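Local structure of putative pilus assembly-related protein (Burkholderia pseudomallei, 4DAD) at residues A[76-81]-A[100-105]; A[108-113]-A[119-124]. The protein may bind and hydrolyse ATP and may take part in pilus assembly; this fragment is its CheY-like receiver domain. One frame throughout, in Å; residues are numbered along the deposited sequence.

Overall arrangement
Both contacts belong to the CheY-like receiver fold, a five-stranded parallel sheet flanked by helices, and their centres lie 8 Å apart. They come in series along the chain. Interaction 1 packs the turn before helix 80-92 against strand 97-102; interaction 2 packs helix 107-114 against strand 118-123. Strands 97-102 and 118-123 are sheet neighbours, and the segments touch directly: Thr102 O lies 2.8 Å from Trp124 N, a probable hydrogen bond, and Thr102 CG2 lies 3.6 Å from Val121 CG1. Together they join two consecutive beta-alpha-beta units, one starting from the strand that ends in Asp74, the predicted phosphorylation site.

Interaction 1: A[76-81]-A[100-105]; sequences AALDTA and LVTTDA
Leu78 and Leu100 meet tip to tip, closing a beta-alpha-beta unit of the receiver fold in which strand 70-74, helix 80-92 and strand 97-102 follow one another. The tight part is this leucine pair. Leu78 CD1 sits 3.8 Å from Leu100 CD2, and Leu78 CD2 is 4.0 Å from Leu100 CD1, so both methyls of each residue are engaged. The two branched ends reach each other through different first torsions. Leu78 has its CG anti to the carbonyl carbon (chi1 -82°), which swings the isobutyl group from the turn toward the strand; Leu100 instead has CG anti to the backbone N (chi1 -169°), and its methyls rise from the sheet to meet it. No hydrogen bond crosses between the segments, so the contact rests on apolar packing. Leu100 has other neighbours as well, Ile73 on strand 70-74 and Val118 on strand 118-123, while its backbone is tied to Asp120 and Leu122.

The other side is loose. Leu78, coming from the turn, is partly open to solvent, whereas Leu100 on the strand is buried. Ala76 turns its CB away and stays 6.6 Å from the strand segment at its nearest side-chain approach, and the turn running through Ala77 is exposed. Just after Leu78, Asp79 takes the N-cap position of helix 80-92. Past the strand end, Thr103 and Ala105 are likewise exposed, and Ala105 O is hydrogen-bonded to Ser107 OG of the second subunit. Between the two regimes stands Thr102, buried at the end of strand 97-102, in the place where receiver domains usually carry a serine or threonine close to the phosphorylated aspartate, here predicted to be Asp74. Leu78 CD1 comes no nearer than 4.5 Å to Thr102 OG1.

Interaction 2: A[108-113]-A[119-124]; sequences QTLLDA and RDVLRW
Helix 107-114 lies over strand 118-123 with the backbones closest at Leu110 and Val121, whose CA atoms are 7.2 Å apart. Val121 points its side chain up at the helix and meets two residues about a turn apart. Its CG2, anti to the carbonyl carbon (chi1 172° to CG1), points almost straight at Ala113 CB, 4.1 Å away. Leu110 CD1 settles beside the CB-CG1 bond of the valine, 3.9 Å from Val121 CG1 and 4.0 Å from Val121 CB. The leucine and valine side chains cross obliquely, and of the leucine's methyls it is CD1 that approaches the valine. All three residues are buried, and no hydrogen bond joins the segments.

This is the last crossover of the receiver sheet, where strand 97-102 leads through helix 107-114 to strand 118-123, the outermost strand of this chain's sheet on that side. In this assembly the same elements face the second subunit: Leu110 packs on Leu110 of the other chain, and Val121 on its Met114. Asp120, whose CB is turned from the helix, is gripped twice by charge: OD2 pairs with Arg137 in the same chain, OD1 with NE of Arg115 of the second subunit. Asp120 OD1 also takes a weak, bent hydrogen bond from Val121 N at 2.9 Å. Toward the solvent side of the helix, exposed Gln108 makes weak hydrogen bonds through NE2 to both carboxylate oxygens of partly exposed Asp112, the shorter being Gln108 NE2 to Asp112 OD1 at 3.0 Å.

Interaction 1: A[76-81]-A[100-105]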
loop_
_atom_site.group_PDB
_atom_site.type_symbol
_atom_site.label_atom_id
_atom_site.label_comp_id
_atom_site.label_asym_id
_atom_site.label_seq_id
_atom_site.Cartn_x
_atom_site.Cartn_y
_atom_site.Cartn_z
ATOM N N ALA A 76 12.069 3.601 -14.444
ATOM C CA ALA A 76 13.383 3.684 -15.099
ATOM C C ALA A 76 14.380 4.577 -14.323
ATOM O O ALA A 76 15.534 4.180 -14.108
ATOM C CB ALA A 76 13.217 4.210 -16.518
ATOM N N ALA A 77 13.931 5.775 -13.908
ATOM C CA ALA A 77 14.750 6.697 -13.125
ATOM C C ALA A 77 13.915 7.278 -11.968
ATOM O O ALA A 77 13.292 8.342 -12.113
ATOM C CB ALA A 77 15.314 7.798 -14.018
ATOM N N LEU A 78 13.860 6.536 -10.835
ATOM C CA LEU A 78 13.111 6.947 -9.646
ATOM C C LEU A 78 13.812 8.083 -8.935
ATOM O O LEU A 78 14.869 7.873 -8.336
ATOM C CB LEU A 78 12.920 5.782 -8.668
ATOM C CG LEU A 78 11.793 4.830 -8.948
ATOM C CD1 LEU A 78 12.119 3.462 -8.389
ATOM C CD2 LEU A 78 10.462 5.371 -8.400
ATOM N N ASP A 79 13.246 9.291 -9.027
ATOM C CA ASP A 79 13.798 10.473 -8.366
ATOM C C ASP A 79 12.952 10.783 -7.152
ATOM O O ASP A 79 11.848 10.252 -7.039
ATOM C CB ASP A 79 13.917 11.692 -9.322
ATOM C CG ASP A 79 12.781 11.943 -10.310
ATOM O OD1 ASP A 79 12.327 10.970 -10.964
ATOM O OD2 ASP A 79 12.450 13.129 -10.542
ATOM N N THR A 80 13.465 11.607 -6.231
ATOM C CA THR A 80 12.730 11.994 -5.026
ATOM C C THR A 80 11.477 12.799 -5.426
ATOM O O THR A 80 10.422 12.625 -4.804
ATOM C CB THR A 80 13.632 12.735 -4.006
ATOM O OG1 THR A 80 14.403 13.739 -4.665
ATOM C CG2 THR A 80 14.564 11.790 -3.252
ATOM N N ALA A 81 11.578 13.602 -6.513
ATOM C CA ALA A 81 10.489 14.424 -7.057
ATOM C C ALA A 81 9.344 13.573 -7.570
ATOM O O ALA A 81 8.184 13.970 -7.420
ATOM C CB ALA A 81 11.003 15.312 -8.180
ATOM N N LEU A 100 4.497 -0.361 -9.451
ATOM C CA LEU A 100 5.755 0.136 -9.975
ATOM C C LEU A 100 6.548 -1.005 -10.667
ATOM O O LEU A 100 6.716 -2.087 -10.108
ATOM C CB LEU A 100 6.550 0.775 -8.833
ATOM C CG LEU A 100 7.784 1.578 -9.212
ATOM C CD1 LEU A 100 7.405 3.012 -9.608
ATOM C CD2 LEU A 100 8.779 1.583 -8.054
ATOM N N VAL A 101 6.980 -0.766 -11.902
ATOM C CA VAL A 101 7.769 -1.724 -12.662
ATOM C C VAL A 101 9.204 -1.208 -12.700
ATOM O O VAL A 101 9.457 -0.139 -13.237
ATOM C CB VAL A 101 7.207 -2.037 -14.068
ATOM C CG1 VAL A 101 7.912 -3.258 -14.662
ATOM C CG2 VAL A 101 5.703 -2.277 -14.017
ATOM N N THR A 102 10.136 -1.948 -12.089
ATOM C CA THR A 102 11.530 -1.517 -12.011
ATOM C C THR A 102 12.525 -2.686 -12.302
ATOM O O THR A 102 12.107 -3.835 -12.459
ATOM C CB THR A 102 11.760 -0.841 -10.631
ATOM O OG1 THR A 102 13.104 -0.351 -10.535
ATOM C CG2 THR A 102 11.421 -1.750 -9.457
ATOM N N THR A 103 13.836 -2.354 -12.417
ATOM C CA THR A 103 14.964 -3.279 -12.636
ATOM C C THR A 103 15.852 -3.264 -11.391
ATOM O O THR A 103 17.079 -3.325 -11.485
ATOM C CB THR A 103 15.771 -2.885 -13.901
ATOM O OG1 THR A 103 16.013 -1.476 -13.908
ATOM C CG2 THR A 103 15.112 -3.322 -15.188
ATOM N N ASP A 104 15.232 -3.145 -10.222
ATOM C CA ASP A 104 15.937 -3.033 -8.950
ATOM C C ASP A 104 15.011 -3.452 -7.816
ATOM O O ASP A 104 14.030 -2.762 -7.526
ATOM C CB ASP A 104 16.412 -1.571 -8.774
ATOM C CG ASP A 104 17.144 -1.270 -7.491
ATOM O OD1 ASP A 104 16.471 -1.015 -6.477
ATOM O OD2 ASP A 104 18.396 -1.220 -7.520
ATOM N N ALA A 105 15.301 -4.584 -7.182
ATOM C CA ALA A 105 14.480 -5.011 -6.054
ATOM C C ALA A 105 15.236 -4.761 -4.729
ATOM O O ALA A 105 14.998 -5.470 -3.744
ATOM C CB ALA A 105 14.066 -6.474 -6.201
#

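Interaction 2: A[108-113]-A[119-124]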
loop_
_atom_site.group_PDB
_atom_site.type_symbol
_atom_site.label_atom_id
_atom_site.label_comp_id
_atom_site.label_asym_id
_atom_site.label_seq_id
_atom_site.Cartn_x
_atom_site.Cartn_y
_atom_site.Cartn_z
ATOM N N GLN A 108 15.886 -0.472 -0.186
ATOM C CA GLN A 108 15.687 0.977 -0.170
ATOM C C GLN A 108 14.643 1.429 -1.178
ATOM O O GLN A 108 13.775 2.206 -0.794
ATOM C CB GLN A 108 16.999 1.753 -0.387
ATOM C CG GLN A 108 16.897 3.261 -0.060
ATOM C CD GLN A 108 16.446 3.578 1.362
ATOM O OE1 GLN A 108 16.939 3.013 2.348
ATOM N NE2 GLN A 108 15.505 4.506 1.497
ATOM N N THR A 109 14.705 0.958 -2.437
ATOM C CA THR A 109 13.714 1.374 -3.433
ATOM C C THR A 109 12.339 0.762 -3.098
ATOM O O THR A 109 11.346 1.477 -3.168
ATOM C CB THR A 109 14.175 1.081 -4.864
ATOM O OG1 THR A 109 14.376 -0.324 -5.033
ATOM C CG2 THR A 109 15.424 1.853 -5.227
ATOM N N LEU A 110 12.304 -0.510 -2.672
ATOM C CA LEU A 110 11.101 -1.237 -2.259
ATOM C C LEU A 110 10.342 -0.502 -1.110
ATOM O O LEU A 110 9.124 -0.319 -1.178
ATOM C CB LEU A 110 11.522 -2.643 -1.811
ATOM C CG LEU A 110 10.705 -3.823 -2.318
ATOM C CD1 LEU A 110 10.855 -4.002 -3.827
ATOM C CD2 LEU A 110 11.127 -5.090 -1.617
ATOM N N LEU A 111 11.082 -0.048 -0.096
ATOM C CA LEU A 111 10.581 0.691 1.053
ATOM C C LEU A 111 10.193 2.123 0.682
ATOM O O LEU A 111 9.232 2.642 1.245
ATOM C CB LEU A 111 11.643 0.700 2.155
ATOM C CG LEU A 111 11.204 1.206 3.520
ATOM C CD1 LEU A 111 10.173 0.272 4.156
ATOM C CD2 LEU A 111 12.393 1.434 4.407
ATOM N N ASP A 112 10.924 2.760 -0.247
ATOM C CA ASP A 112 10.620 4.118 -0.712
ATOM C C ASP A 112 9.319 4.144 -1.522
ATOM O O ASP A 112 8.562 5.115 -1.430
ATOM C CB ASP A 112 11.775 4.690 -1.550
ATOM C CG ASP A 112 12.920 5.287 -0.753
ATOM O OD1 ASP A 112 12.785 5.409 0.498
ATOM O OD2 ASP A 112 13.954 5.624 -1.369
ATOM N N ALA A 113 9.064 3.058 -2.298
ATOM C CA ALA A 113 7.865 2.842 -3.105
ATOM C C ALA A 113 6.646 2.717 -2.192
ATOM O O ALA A 113 5.657 3.419 -2.373
ATOM C CB ALA A 113 8.034 1.591 -3.956
ATOM N N ARG A 119 1.601 -0.272 -4.094
ATOM C CA ARG A 119 1.009 -1.528 -3.567
ATOM C C ARG A 119 1.716 -2.767 -4.053
ATOM O O ARG A 119 1.554 -3.836 -3.466
ATOM C CB ARG A 119 -0.480 -1.631 -3.940
ATOM C CG ARG A 119 -1.182 -0.295 -3.765
ATOM C CD ARG A 119 -2.240 -0.301 -2.701
ATOM N NE ARG A 119 -1.780 -0.761 -1.392
ATOM C CZ ARG A 119 -2.615 -1.118 -0.418
ATOM N NH1 ARG A 119 -3.929 -1.067 -0.608
ATOM N NH2 ARG A 119 -2.145 -1.528 0.749
ATOM N N ASP A 120 2.468 -2.651 -5.138
ATOM C CA ASP A 120 3.222 -3.782 -5.657
ATOM C C ASP A 120 4.337 -3.278 -6.493
ATOM O O ASP A 120 4.209 -2.236 -7.126
ATOM C CB ASP A 120 2.341 -4.743 -6.480
ATOM C CG ASP A 120 2.762 -6.210 -6.457
ATOM O OD1 ASP A 120 3.966 -6.490 -6.167
ATOM O OD2 ASP A 120 1.896 -7.080 -6.737
ATOM N N VAL A 121 5.426 -4.046 -6.516
ATOM C CA VAL A 121 6.625 -3.784 -7.293
ATOM C C VAL A 121 6.857 -5.017 -8.150
ATOM O O VAL A 121 6.884 -6.143 -7.649
ATOM C CB VAL A 121 7.841 -3.385 -6.411
ATOM C CG1 VAL A 121 9.116 -3.302 -7.225
ATOM C CG2 VAL A 121 7.587 -2.047 -5.720
ATOM N N LEU A 122 6.918 -4.791 -9.466
ATOM C CA LEU A 122 7.142 -5.821 -10.479
ATOM C C LEU A 122 8.516 -5.690 -11.067
ATOM O O LEU A 122 8.987 -4.569 -11.261
ATOM C CB LEU A 122 6.093 -5.728 -11.585
ATOM C CG LEU A 122 4.701 -6.119 -11.184
ATOM C CD1 LEU A 122 3.727 -5.852 -12.321
ATOM C CD2 LEU A 122 4.662 -7.580 -10.712
ATOM N N ARG A 123 9.166 -6.838 -11.347
ATOM C CA ARG A 123 10.514 -6.872 -11.906
ATOM C C ARG A 123 10.492 -6.850 -13.421
ATOM O O ARG A 123 9.704 -7.548 -14.064
ATOM C CB ARG A 123 11.296 -8.103 -11.416
ATOM N N TRP A 124 11.341 -6.003 -13.973
ATOM C CA TRP A 124 11.579 -5.890 -15.399
ATOM C C TRP A 124 12.860 -6.707 -15.697
ATOM O O TRP A 124 13.834 -6.574 -14.942
ATOM C CB TRP A 124 11.701 -4.419 -15.839
ATOM C CG TRP A 124 11.926 -4.266 -17.315
ATOM C CD1 TRP A 124 13.115 -4.377 -17.985
ATOM C CD2 TRP A 124 10.917 -4.091 -18.313
ATOM N NE1 TRP A 124 12.911 -4.257 -19.340
ATOM C CE2 TRP A 124 11.570 -4.068 -19.572
ATOM C CE3 TRP A 124 9.523 -3.921 -18.270
ATOM C CZ2 TRP A 124 10.873 -3.875 -20.770
ATOM C CZ3 TRP A 124 8.834 -3.729 -19.461
ATOM C CH2 TRP A 124 9.511 -3.690 -20.691
#